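Local coordinates for putative DNA-binding protein (Ralstonia eutropha, PDB 3HWU) that is of unknown function, carries a PCC (DUF296) domain and possibly binds DNA, at residues Lys5-Lys10 / His21-Leu26. Residues are numbered along the deposited sequence; the frame is centred on the assembly and turned at random. Where two conformers were deposited one is given.
Sequences KGKYMK and HGDNVL
In 21-26 it is Asp23 that makes the contact, its carboxylate meeting the ammonium group of Lys7, which arrives from the opposite direction. The salt bridge is unequal: Lys7 NZ lies 2.7 Å from Asp23 OD2, on that oxygen's syn side and 16° out of the carboxylate plane, whereas the bond from Lys7 NZ to Asp23 OD1, at 3.0 Å, is weak. The methylene carbon behind the charge also comes near, Lys7 CE standing 3.5 Å from Asp23 OD2. Bends at chi2 (-72°) and chi4 (78°) shape the lysine chain that spans a CA separation of 10.2 Å between Lys7 and Asp23. Asp23 OD2 also accepts a hydrogen bond from Arg20 N, a second hold that should help fix the carboxylate's rotation. Next in sequence, Asn24 occupies the N-cap position of helix 25-35; in the conformer modelled here, its OD1 accepts the bond from Gln27 N. Lys7 and Asp23 are both partly exposed and just 76 Å² is buried between the segments, so this is a small surface salt bridge. It ties the loop before strand 8-11, outermost in this chain's sheet, to the loop between strand 14-20 and helix 25-35, beside the antiparallel sheet of a PCC-domain fold.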
ATOM      1  N   LYS A   5     -10.399 -23.071   4.850  1.00 21.30           N
ATOM      2  CA  LYS A   5      -9.403 -23.929   5.438  1.00 22.12           C
ATOM      3  C   LYS A   5      -8.078 -23.749   4.752  1.00 21.12           C
ATOM      4  O   LYS A   5      -7.980 -23.856   3.516  1.00 22.48           O
ATOM      5  CB  LYS A   5      -9.833 -25.403   5.379  1.00 22.88           C
ATOM      6  CG  LYS A   5      -8.704 -26.346   5.737  1.00 24.76           C
ATOM      7  N   GLY A   6      -7.065 -23.459   5.559  1.00 20.24           N
ATOM      8  CA  GLY A   6      -5.709 -23.286   5.082  1.00 19.96           C
ATOM      9  C   GLY A   6      -5.392 -21.987   4.353  1.00 17.57           C
ATOM     10  O   GLY A   6      -4.320 -21.852   3.753  1.00 18.83           O
ATOM     11  N   LYS A   7      -6.325 -21.047   4.362  1.00 14.75           N
ATOM     12  CA  LYS A   7      -6.159 -19.830   3.569  1.00 13.27           C
ATOM     13  C   LYS A   7      -5.793 -18.622   4.441  1.00 13.13           C
ATOM     14  O   LYS A   7      -5.523 -17.562   3.888  1.00 12.16           O
ATOM     15  CB  LYS A   7      -7.431 -19.473   2.784  1.00 14.57           C
ATOM     16  CG  LYS A   7      -7.977 -20.526   1.807  1.00 18.34           C
ATOM     17  CD  LYS A   7      -7.132 -20.686   0.590  1.00 19.63           C
ATOM     18  CE  LYS A   7      -7.701 -21.693  -0.437  1.00 17.50           C
ATOM     19  NZ  LYS A   7      -8.790 -21.217  -1.278  1.00 18.88           N
ATOM     20  N   TYR A   8      -5.775 -18.747   5.760  1.00 11.81           N
ATOM     21  CA  TYR A   8      -5.338 -17.639   6.585  1.00 11.95           C
ATOM     22  C   TYR A   8      -4.750 -18.121   7.898  1.00 11.83           C
ATOM     23  O   TYR A   8      -4.951 -19.284   8.321  1.00 13.10           O
ATOM     24  CB  TYR A   8      -6.478 -16.637   6.814  1.00 11.93           C
ATOM     25  CG  TYR A   8      -7.638 -17.127   7.648  1.00 13.51           C
ATOM     26  CD1 TYR A   8      -8.654 -17.836   7.079  1.00 15.48           C
ATOM     27  CD2 TYR A   8      -7.727 -16.815   8.996  1.00 15.13           C
ATOM     28  CE1 TYR A   8      -9.735 -18.251   7.838  1.00 17.77           C
ATOM     29  CE2 TYR A   8      -8.811 -17.228   9.760  1.00 17.33           C
ATOM     30  CZ  TYR A   8      -9.794 -17.938   9.179  1.00 17.53           C
ATOM     31  OH  TYR A   8     -10.868 -18.335   9.948  1.00 19.80           O
HETATM   32  N   MSE A   9      -4.050 -17.209   8.554  1.00 11.14           N
HETATM   33  CA  MSE A   9      -3.504 -17.402   9.896  1.00 11.91           C
HETATM   34  C   MSE A   9      -3.750 -16.154  10.733  1.00 11.30           C
HETATM   35  O   MSE A   9      -3.760 -15.037  10.219  1.00 11.28           O
HETATM   36  CB  MSE A   9      -2.006 -17.757   9.885  1.00 14.67           C
HETATM   37  CG  MSE A   9      -1.042 -16.634   9.662  1.00 16.46           C
HETATM   38 SE   MSE A   9       0.802 -17.290   9.584  0.75 13.76          SE
HETATM   39  CE  MSE A   9       1.500 -15.538   9.783  1.00 13.30           C
ATOM     40  N   LYS A  10      -3.952 -16.356  12.021  1.00 12.20           N
ATOM     41  CA  LYS A  10      -4.049 -15.248  12.971  1.00 12.28           C
ATOM     42  C   LYS A  10      -2.671 -14.660  13.217  1.00 11.93           C
ATOM     43  O   LYS A  10      -1.710 -15.407  13.455  1.00 13.55           O
ATOM     44  CB  LYS A  10      -4.706 -15.722  14.300  1.00 13.99           C
ATOM     45  CG  LYS A  10      -5.130 -14.572  15.242  1.00 15.33           C
ATOM     46  CD  LYS A  10      -5.495 -14.974  16.659  1.00 20.71           C
ATOM     47  CE  LYS A  10      -5.607 -13.691  17.598  1.00 24.06           C
ATOM     48  NZ  LYS A  10      -4.456 -12.585  17.598  1.00 26.90           N
ATOM     49  N   HIS A  21      -5.035 -20.151  -6.680  0.50 11.61           N
ATOM     50  CA  HIS A  21      -5.604 -20.188  -8.018  0.50 11.88           C
ATOM     51  C   HIS A  21      -7.124 -20.351  -7.989  0.50 10.87           C
ATOM     52  O   HIS A  21      -7.657 -21.273  -7.350  0.50 11.11           O
ATOM     53  CB  HIS A  21      -4.965 -21.399  -8.721  0.50 12.42           C
ATOM     54  CG  HIS A  21      -5.296 -21.567 -10.173  0.50 15.03           C
ATOM     55  ND1 HIS A  21      -5.839 -20.583 -10.971  0.50 18.67           N
ATOM     56  CD2 HIS A  21      -5.052 -22.614 -10.997  0.50 17.85           C
ATOM     57  CE1 HIS A  21      -5.981 -21.038 -12.204  0.50 19.15           C
ATOM     58  NE2 HIS A  21      -5.501 -22.262 -12.248  0.50 20.30           N
ATOM     59  N   GLY A  22      -7.811 -19.435  -8.676  1.00 10.53           N
ATOM     60  CA  GLY A  22      -9.242 -19.468  -8.841  1.00 10.24           C
ATOM     61  C   GLY A  22     -10.025 -18.769  -7.744  1.00 10.47           C
ATOM     62  O   GLY A  22     -11.209 -18.574  -7.903  1.00 12.43           O
ATOM     63  N   ASP A  23      -9.382 -18.375  -6.641  1.00  9.78           N
ATOM     64  CA  ASP A  23     -10.128 -17.739  -5.541  1.00 10.11           C
ATOM     65  C   ASP A  23     -10.605 -16.339  -5.926  1.00  9.53           C
ATOM     66  O   ASP A  23      -9.853 -15.526  -6.453  1.00 10.08           O
ATOM     67  CB  ASP A  23      -9.277 -17.637  -4.274  1.00  9.77           C
ATOM     68  CG  ASP A  23      -9.013 -18.966  -3.593  1.00 10.93           C
ATOM     69  OD1 ASP A  23      -9.767 -19.944  -3.847  1.00 13.87           O
ATOM     70  OD2 ASP A  23      -8.106 -19.038  -2.708  1.00 11.73           O
ATOM     71  N   ASN A  24     -11.848 -16.061  -5.562  0.70  9.64           N
ATOM     72  CA  ASN A  24     -12.466 -14.780  -5.734  0.70  9.40           C
ATOM     73  C   ASN A  24     -12.098 -13.896  -4.537  0.70  9.36           C
ATOM     74  O   ASN A  24     -12.491 -14.183  -3.410  0.70  9.81           O
ATOM     75  CB  ASN A  24     -13.989 -14.923  -5.840  0.70  9.99           C
ATOM     76  CG  ASN A  24     -14.663 -13.595  -6.058  0.70 10.86           C
ATOM     77  OD1 ASN A  24     -14.505 -12.695  -5.238  0.70 11.57           O
ATOM     78  ND2 ASN A  24     -15.371 -13.429  -7.194  0.70 16.49           N
ATOM     79  N   VAL A  25     -11.292 -12.878  -4.779  1.00  8.09           N
ATOM     80  CA  VAL A  25     -10.610 -12.192  -3.656  1.00  9.09           C
ATOM     81  C   VAL A  25     -11.570 -11.462  -2.724  1.00  9.04           C
ATOM     82  O   VAL A  25     -11.516 -11.632  -1.499  1.00  9.68           O
ATOM     83  CB  VAL A  25      -9.523 -11.265  -4.208  1.00  8.96           C
ATOM     84  CG1 VAL A  25      -8.874 -10.406  -3.072  1.00 10.01           C
ATOM     85  CG2 VAL A  25      -8.420 -12.070  -4.952  1.00 10.60           C
ATOM     86  N   LEU A  26     -12.448 -10.623  -3.272  1.00  9.22           N
ATOM     87  CA  LEU A  26     -13.325  -9.872  -2.370  1.00  9.27           C
ATOM     88  C   LEU A  26     -14.307 -10.807  -1.665  1.00  9.68           C
ATOM     89  O   LEU A  26     -14.640 -10.586  -0.517  1.00  9.98           O
ATOM     90  CB  LEU A  26     -14.046  -8.697  -3.045  1.00 10.23           C
ATOM     91  CG  LEU A  26     -13.112  -7.706  -3.787  1.00 10.54           C
ATOM     92  CD1 LEU A  26     -13.979  -6.567  -4.290  1.00 13.76           C
ATOM     93  CD2 LEU A  26     -12.012  -7.177  -2.917  1.00 12.53           C
TER